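Nuclear movement protein (Encephalitozoon cuniculi, PDB 2O30) is of unknown function but carries a CS domain of the p23/NudC-like type and may bind unfolded proteins. Local coordinates at residues 66-70 with 71-75. The protein carries 1 engineered substitution. Numbering follows the deposited sequence.
Sequences VINGD and VVDVN
Ile67 and Val72 face each other as a non-hydrogen-bonded antiparallel pair, their CA atoms 4.4 Å apart, and meet through one branch each: CG1 of Ile67 lies 4.1 Å from CG2 of Val72. Both of these carbons sit beside their own backbone N, anti to the carbonyl carbon (chi1 of Ile67 -60°), and the two side chains slant across one another. The other methyl of Val72, CG1, anti to the backbone N, lies 3.7 Å from Val66 O. On this face Ile31 touches both side chains, so that the pair faces strand 31-36 of the other sheet of the CS-domain beta-sandwich. Strands 63-68 and 71-78 form a beta hairpin with a two-residue loop, Gly69-Asp70, folded as a type II' turn from Asn68 to Val71, with Gly69 at its first corner at a positive phi of 56°. Asn68 N donates to Val71 O at 2.8 Å, whereas the return bond from Val71 N reaches Asn68 O from above its carbonyl plane, 48° out of it. Further from the turn, Val66 and Asp73 exchange a second pair of backbone hydrogen bonds. On the face of Val71, the side chains of Asn68 and Asp73 cross at about a right angle.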
ATOM      1  N   VAL A  66      12.049   4.832  -9.047  1.00 24.26           N
ATOM      2  CA  VAL A  66      11.975   5.836 -10.111  1.00 25.01           C
ATOM      3  C   VAL A  66      11.614   5.130 -11.400  1.00 24.95           C
ATOM      4  O   VAL A  66      11.733   3.911 -11.491  1.00 24.31           O
ATOM      5  CB  VAL A  66      13.316   6.594 -10.341  1.00 25.95           C
ATOM      6  CG1 VAL A  66      13.581   7.625  -9.232  1.00 28.18           C
ATOM      7  CG2 VAL A  66      14.486   5.625 -10.532  1.00 27.42           C
ATOM      8  N   ILE A  67      11.166   5.898 -12.394  1.00 24.92           N
ATOM      9  CA  ILE A  67      10.909   5.350 -13.726  1.00 26.13           C
ATOM     10  C   ILE A  67      12.066   5.752 -14.642  1.00 26.75           C
ATOM     11  O   ILE A  67      12.384   6.946 -14.771  1.00 26.71           O
ATOM     12  CB  ILE A  67       9.560   5.849 -14.301  1.00 26.04           C
ATOM     13  CG1 ILE A  67       8.405   5.424 -13.387  1.00 26.53           C
ATOM     14  CG2 ILE A  67       9.379   5.331 -15.738  1.00 25.50           C
ATOM     15  CD1 ILE A  67       7.053   6.074 -13.697  1.00 27.14           C
ATOM     16  N   ASN A  68      12.701   4.761 -15.257  1.00 27.70           N
ATOM     17  CA  ASN A  68      13.728   4.965 -16.287  1.00 29.03           C
ATOM     18  C   ASN A  68      13.201   4.457 -17.626  1.00 28.43           C
ATOM     19  O   ASN A  68      13.147   3.256 -17.856  1.00 28.99           O
ATOM     20  CB  ASN A  68      15.026   4.234 -15.908  1.00 30.23           C
ATOM     21  CG  ASN A  68      15.714   4.848 -14.706  1.00 32.59           C
ATOM     22  OD1 ASN A  68      15.945   4.179 -13.693  1.00 37.34           O
ATOM     23  ND2 ASN A  68      16.014   6.132 -14.791  1.00 35.18           N
ATOM     24  N   GLY A  69      12.799   5.369 -18.514  1.00 28.22           N
ATOM     25  CA  GLY A  69      12.105   4.950 -19.734  1.00 27.44           C
ATOM     26  C   GLY A  69      10.869   4.118 -19.434  1.00 26.86           C
ATOM     27  O   GLY A  69       9.967   4.574 -18.731  1.00 26.54           O
ATOM     28  N   ASP A  70      10.827   2.892 -19.969  1.00 25.99           N
ATOM     29  CA  ASP A  70       9.678   2.005 -19.798  1.00 26.29           C
ATOM     30  C   ASP A  70       9.839   1.087 -18.579  1.00 24.94           C
ATOM     31  O   ASP A  70       9.066   0.155 -18.415  1.00 25.06           O
ATOM     32  CB  ASP A  70       9.438   1.133 -21.063  1.00 27.34           C
ATOM     33  CG  ASP A  70       8.149   0.303 -20.966  1.00 31.85           C
ATOM     34  OD1 ASP A  70       7.091   0.921 -20.709  1.00 37.93           O
ATOM     35  OD2 ASP A  70       8.158  -0.955 -21.122  1.00 33.26           O
ATOM     36  N   VAL A  71      10.835   1.342 -17.740  1.00 23.67           N
ATOM     37  CA  VAL A  71      11.121   0.405 -16.634  1.00 23.39           C
ATOM     38  C   VAL A  71      11.145   1.109 -15.282  1.00 22.77           C
ATOM     39  O   VAL A  71      11.766   2.169 -15.131  1.00 23.91           O
ATOM     40  CB  VAL A  71      12.449  -0.339 -16.876  1.00 23.51           C
ATOM     41  CG1 VAL A  71      12.811  -1.221 -15.665  1.00 25.48           C
ATOM     42  CG2 VAL A  71      12.360  -1.182 -18.154  1.00 24.32           C
ATOM     43  N   VAL A  72      10.448   0.526 -14.316  1.00 21.28           N
ATOM     44  CA  VAL A  72      10.455   1.027 -12.946  1.00 20.41           C
ATOM     45  C   VAL A  72      11.601   0.336 -12.226  1.00 21.04           C
ATOM     46  O   VAL A  72      11.723  -0.889 -12.296  1.00 19.89           O
ATOM     47  CB  VAL A  72       9.131   0.730 -12.221  1.00 20.47           C
ATOM     48  CG1 VAL A  72       9.174   1.290 -10.791  1.00 20.77           C
ATOM     49  CG2 VAL A  72       7.938   1.380 -12.967  1.00 21.86           C
ATOM     50  N   ASP A  73      12.431   1.123 -11.548  1.00 21.07           N
ATOM     51  CA  ASP A  73      13.522   0.560 -10.742  1.00 22.29           C
ATOM     52  C   ASP A  73      13.233   0.837  -9.262  1.00 21.52           C
ATOM     53  O   ASP A  73      13.038   1.980  -8.875  1.00 20.58           O
ATOM     54  CB  ASP A  73      14.846   1.163 -11.189  1.00 23.67           C
ATOM     55  CG  ASP A  73      15.303   0.633 -12.539  1.00 28.42           C
ATOM     56  OD1 ASP A  73      15.590  -0.573 -12.633  1.00 32.72           O
ATOM     57  OD2 ASP A  73      15.409   1.419 -13.502  1.00 33.50           O
ATOM     58  N   VAL A  74      13.166  -0.221  -8.458  1.00 20.53           N
ATOM     59  CA  VAL A  74      12.874  -0.118  -7.018  1.00 20.08           C
ATOM     60  C   VAL A  74      14.138  -0.568  -6.282  1.00 20.24           C
ATOM     61  O   VAL A  74      14.796  -1.526  -6.704  1.00 19.81           O
ATOM     62  CB  VAL A  74      11.698  -1.032  -6.658  1.00 19.94           C
ATOM     63  CG1 VAL A  74      11.309  -0.890  -5.204  1.00 20.31           C
ATOM     64  CG2 VAL A  74      10.468  -0.739  -7.573  1.00 19.98           C
ATOM     65  N   ASN A  75      14.501   0.150  -5.221  1.00 19.91           N
ATOM     66  CA  ASN A  75      15.709  -0.172  -4.452  1.00 21.40           C
ATOM     67  C   ASN A  75      15.336  -0.107  -2.968  1.00 20.37           C
ATOM     68  O   ASN A  75      14.569   0.761  -2.557  1.00 19.46           O
ATOM     69  CB  ASN A  75      16.771   0.871  -4.795  1.00 22.70           C
ATOM     70  CG  ASN A  75      17.992   0.778  -3.934  1.00 27.85           C
ATOM     71  OD1 ASN A  75      18.105   1.491  -2.923  1.00 32.32           O
ATOM     72  ND2 ASN A  75      18.929  -0.094  -4.317  1.00 30.72           N
TER